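Local coordinates for endoglucanase E (Clostridium thermocellum, PDB 2WAO), which is an endo-1,4-beta-glucanase whose family 2 carbohydrate esterase domain probably removes acetyl groups from plant cell-wall polysaccharides and also binds cello-oligosaccharides, at residues D232-K235 with F236-Y240; V276-V279 with V280-N284. One frame throughout, in Å; residues are numbered along the deposited sequence.

Interaction 1. Residues D232-K235 with F236-Y240; sequences DKTK and FVTAY
T238 reaches back one turn to T234, a worked example of how a threonine hydroxyl can be satisfied by its own helix. From the beginning of the side chain, T238 CB already lies 3.2 Å from T234 O. The next atom out, T238 OG1, stands beside its backbone N and anti to the carbonyl carbon (chi1 -63°), which swings it toward the preceding turn, where it donates a hydrogen bond of 2.9 Å to T234 O. T238 N donates to that same oxygen, also at 2.9 Å, from the opposite face of the carbonyl plane; the hydroxyl comes in tilted 31° from it. Alongside, the methyl T234 CG2 passes 4.1 Å from T238 OG1, both side chains pointing the same way.

K233 and V237 repeat this side-by-side geometry in apolar form, with K233 CG 4.1 Å from V237 CG2. Beyond CG the lysine runs fully extended, carrying NZ to a salt bridge with E278 on helix 266-285.

The helix start is sealed by D232 at the N-cap. Its OD2 accepts from K235 N at 2.9 Å, met on the anti side of the carboxylate and 29° out of its plane. D232 O accepts from F236 N at 2.9 Å, and F236 CB rests 3.4 Å from that oxygen, while the ring leads away to an edge-to-face meeting with F226 and packing against L180 and Y275.

Chemically, two polar groups at the start of helix 233-250 are met close at hand: the D232 carboxylate caps K235 N, an amide that would otherwise lack an i-4 partner, its charge probably favourable at the helix N-terminus, and T234 O holds two donors from a single threonine.

Interaction 2. Residues V276-V279 with V280-N284; sequences VTEV and VNDCN
E278 and D282, one turn apart, stand side by side on the helix and illustrate how two like charges can be tolerated at i, i+4 spacing. Their nearest carboxylate oxygens, E278 OE2 and D282 OD2, are 4.5 Å apart, and the two planes differ by 37°. A water spans the gap, donating to E278 OE2 at 2.8 Å and to D282 OD2 at 2.6 Å. Basic partners probably offset the remaining repulsion: K233 pairs with E278, while K241 and R285 pair with D282. The aspartate keeps CG beside its backbone N (chi1 -75°), which folds the carboxylate back over the previous turn, its CG 3.2 Å from E278 O.

Main-chain hydrogen bonds carry the regular helix. V280 N, N281 N, D282 N and C283 N donate in turn to the carbonyls of V276, T277, E278 and V279.

The apolar contact along this face is V279 CG1 with C283 SG, 4.4 Å apart.

In the fold, this is the crossover helix of the beta-alpha-beta unit made with strands 255-260 and 291-295. V276 and V280 pack on C258 and F293, C283 reaches V291, and V279 meets I244 of the adjoining helix 233-250.

Interactions 1 and 2 lie on two adjacent helices of the GDSL-like domain, with centres about 12 Å apart. Their joint is mixed: on the more exposed side K233 NZ meets E278 OE1 at 2.9 Å, while inside it V237 CG1 packs 3.7 Å from V279 CG2 and Y240 CE1 lies 3.7 Å from V276 CG2. The bound glycan is not touched by F236, whose side chain is about 14 Å from a glucose unit. Even so, F236 packs on L180 and T181, which closely follow the pocket residues S176 and G177, and helix 266-285 begins directly after the pocket residue W265.

Interaction 1. Residues D232-K235 with F236-Y240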
loop_
_atom_site.group_PDB
_atom_site.type_symbol
_atom_site.label_atom_id
_atom_site.label_comp_id
_atom_site.label_asym_id
_atom_site.label_seq_id
_atom_site.Cartn_x
_atom_site.Cartn_y
_atom_site.Cartn_z
ATOM N N ASP A 232 20.127 8.101 14.857
ATOM C CA ASP A 232 20.179 8.765 16.165
ATOM C C ASP A 232 18.844 8.633 16.912
ATOM O O ASP A 232 17.788 8.909 16.325
ATOM C CB ASP A 232 20.492 10.248 15.944
ATOM C CG ASP A 232 20.436 11.064 17.241
ATOM O OD1 ASP A 232 21.352 10.859 18.082
ATOM O OD2 ASP A 232 19.505 11.909 17.427
ATOM N N LYS A 233 18.875 8.229 18.183
ATOM C CA LYS A 233 17.622 8.078 18.928
ATOM C C LYS A 233 16.733 9.335 18.941
ATOM O O LYS A 233 15.560 9.267 18.593
ATOM C CB LYS A 233 17.840 7.623 20.353
ATOM C CG LYS A 233 16.521 7.370 21.090
ATOM C CD LYS A 233 16.737 6.914 22.511
ATOM C CE LYS A 233 15.391 6.638 23.176
ATOM N NZ LYS A 233 15.600 5.990 24.507
ATOM N N THR A 234 17.287 10.473 19.372
ATOM C CA THR A 234 16.457 11.681 19.451
ATOM C C THR A 234 15.835 12.059 18.098
ATOM O O THR A 234 14.630 12.382 18.028
ATOM C CB THR A 234 17.260 12.862 20.089
ATOM O OG1 THR A 234 17.699 12.440 21.389
ATOM C CG2 THR A 234 16.365 14.049 20.275
ATOM N N LYS A 235 16.641 11.962 17.056
ATOM C CA LYS A 235 16.252 12.270 15.688
ATOM C C LYS A 235 15.097 11.358 15.233
ATOM O O LYS A 235 14.067 11.827 14.743
ATOM C CB LYS A 235 17.448 12.102 14.763
ATOM C CG LYS A 235 17.172 12.489 13.311
ATOM C CD LYS A 235 18.430 12.410 12.383
ATOM C CE LYS A 235 18.214 13.310 11.154
ATOM N NZ LYS A 235 19.003 12.923 9.922
ATOM N N PHE A 236 15.288 10.064 15.435
ATOM C CA PHE A 236 14.278 9.056 15.075
ATOM C C PHE A 236 12.944 9.189 15.863
ATOM O O PHE A 236 11.846 9.170 15.264
ATOM C CB PHE A 236 14.864 7.633 15.192
ATOM C CG PHE A 236 13.873 6.552 14.765
ATOM C CD1 PHE A 236 13.754 6.195 13.420
ATOM C CD2 PHE A 236 13.031 5.962 15.700
ATOM C CE1 PHE A 236 12.838 5.218 13.010
ATOM C CE2 PHE A 236 12.101 4.994 15.311
ATOM C CZ PHE A 236 12.000 4.624 13.980
ATOM N N VAL A 237 13.044 9.296 17.189
ATOM C CA VAL A 237 11.885 9.417 18.026
ATOM C C VAL A 237 11.130 10.702 17.682
ATOM O O VAL A 237 9.914 10.692 17.537
ATOM C CB VAL A 237 12.262 9.335 19.513
ATOM C CG1 VAL A 237 11.045 9.764 20.407
ATOM C CG2 VAL A 237 12.683 7.858 19.844
ATOM N N THR A 238 11.859 11.804 17.524
ATOM C CA THR A 238 11.185 13.075 17.143
ATOM C C THR A 238 10.484 12.980 15.766
ATOM O O THR A 238 9.388 13.478 15.605
ATOM C CB THR A 238 12.185 14.265 17.241
ATOM O OG1 THR A 238 12.611 14.396 18.609
ATOM C CG2 THR A 238 11.530 15.577 16.805
ATOM N N ALA A 239 11.136 12.330 14.805
ATOM C CA ALA A 239 10.635 12.158 13.441
ATOM C C ALA A 239 9.356 11.310 13.493
ATOM O O ALA A 239 8.380 11.606 12.808
ATOM C CB ALA A 239 11.716 11.501 12.522
ATOM N N TYR A 240 9.387 10.237 14.303
ATOM C CA TYR A 240 8.236 9.352 14.403
ATOM C C TYR A 240 7.061 10.103 15.039
ATOM O O TYR A 240 5.952 10.070 14.518
ATOM C CB TYR A 240 8.606 8.053 15.176
ATOM C CG TYR A 240 7.750 6.843 14.770
ATOM C CD1 TYR A 240 8.340 5.668 14.312
ATOM C CD2 TYR A 240 6.344 6.876 14.850
ATOM C CE1 TYR A 240 7.596 4.567 13.927
ATOM C CE2 TYR A 240 5.573 5.760 14.435
ATOM C CZ TYR A 240 6.202 4.629 13.976
ATOM O OH TYR A 240 5.434 3.536 13.597
#

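Interaction 2. Residues V276-V279 with V280-N284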
loop_
_atom_site.group_PDB
_atom_site.type_symbol
_atom_site.label_atom_id
_atom_site.label_comp_id
_atom_site.label_asym_id
_atom_site.label_seq_id
_atom_site.Cartn_x
_atom_site.Cartn_y
_atom_site.Cartn_z
ATOM N N VAL A 276 10.347 2.842 18.950
ATOM C CA VAL A 276 8.918 2.888 18.561
ATOM C C VAL A 276 8.030 2.637 19.797
ATOM O O VAL A 276 6.989 3.285 19.944
ATOM C CB VAL A 276 8.612 1.940 17.387
ATOM C CG1 VAL A 276 7.083 1.912 17.009
ATOM C CG2 VAL A 276 9.498 2.341 16.125
ATOM N N THR A 277 8.411 1.715 20.703
ATOM C CA THR A 277 7.520 1.515 21.847
ATOM C C THR A 277 7.605 2.751 22.749
ATOM O O THR A 277 6.623 3.090 23.410
ATOM C CB THR A 277 7.839 0.223 22.667
ATOM O OG1 THR A 277 9.207 0.284 23.082
ATOM C CG2 THR A 277 7.585 -1.063 21.843
ATOM N N GLU A 278 8.762 3.424 22.779
ATOM C CA GLU A 278 8.883 4.680 23.553
ATOM C C GLU A 278 7.929 5.735 22.971
ATOM O O GLU A 278 7.217 6.429 23.706
ATOM C CB GLU A 278 10.328 5.179 23.582
ATOM C CG GLU A 278 10.518 6.458 24.391
ATOM C CD GLU A 278 12.002 6.775 24.641
ATOM O OE1 GLU A 278 12.754 5.875 25.137
ATOM O OE2 GLU A 278 12.402 7.930 24.298
ATOM N N VAL A 279 7.909 5.825 21.650
ATOM C CA VAL A 279 6.989 6.732 20.946
ATOM C C VAL A 279 5.538 6.457 21.338
ATOM O O VAL A 279 4.797 7.384 21.726
ATOM C CB VAL A 279 7.217 6.682 19.400
ATOM C CG1 VAL A 279 6.081 7.391 18.699
ATOM C CG2 VAL A 279 8.590 7.304 19.025
ATOM N N VAL A 280 5.112 5.183 21.287
ATOM C CA VAL A 280 3.739 4.835 21.592
ATOM C C VAL A 280 3.407 5.142 23.064
ATOM O O VAL A 280 2.381 5.757 23.362
ATOM C CB VAL A 280 3.416 3.331 21.247
ATOM C CG1 VAL A 280 2.091 2.935 21.774
ATOM C CG2 VAL A 280 3.490 3.077 19.732
ATOM N N ASN A 281 4.258 4.686 23.971
ATOM C CA ASN A 281 4.064 4.977 25.390
ATOM C C ASN A 281 4.005 6.493 25.692
ATOM O O ASN A 281 3.205 6.882 26.505
ATOM C CB ASN A 281 5.142 4.297 26.244
ATOM C CG ASN A 281 4.946 2.787 26.325
ATOM O OD1 ASN A 281 5.908 2.030 26.302
ATOM N ND2 ASN A 281 3.720 2.359 26.438
ATOM N N ASP A 282 4.845 7.302 25.046
ATOM C CA ASP A 282 4.815 8.767 25.225
ATOM C C ASP A 282 3.502 9.345 24.683
ATOM O O ASP A 282 2.886 10.204 25.322
ATOM C CB ASP A 282 5.968 9.452 24.463
ATOM C CG ASP A 282 7.332 9.275 25.137
ATOM O OD1 ASP A 282 7.393 8.609 26.205
ATOM O OD2 ASP A 282 8.343 9.811 24.591
ATOM N N CYS A 283 3.070 8.910 23.505
ATOM C CA CYS A 283 1.761 9.388 22.988
ATOM C C CYS A 283 0.660 9.043 23.974
ATOM O O CYS A 283 -0.213 9.871 24.243
ATOM C CB CYS A 283 1.404 8.818 21.593
ATOM S SG CYS A 283 2.504 9.457 20.269
ATOM N N ASN A 284 0.688 7.815 24.513
ATOM C CA ASN A 284 -0.345 7.412 25.447
ATOM C C ASN A 284 -0.341 8.284 26.752
ATOM O O ASN A 284 -1.406 8.716 27.215
ATOM C CB ASN A 284 -0.174 5.939 25.823
ATOM C CG ASN A 284 -0.388 4.966 24.665
ATOM O OD1 ASN A 284 0.060 3.827 24.783
ATOM N ND2 ASN A 284 -1.117 5.361 23.590
HETATM O O HOH W 1 10.776 9.902 25.393
#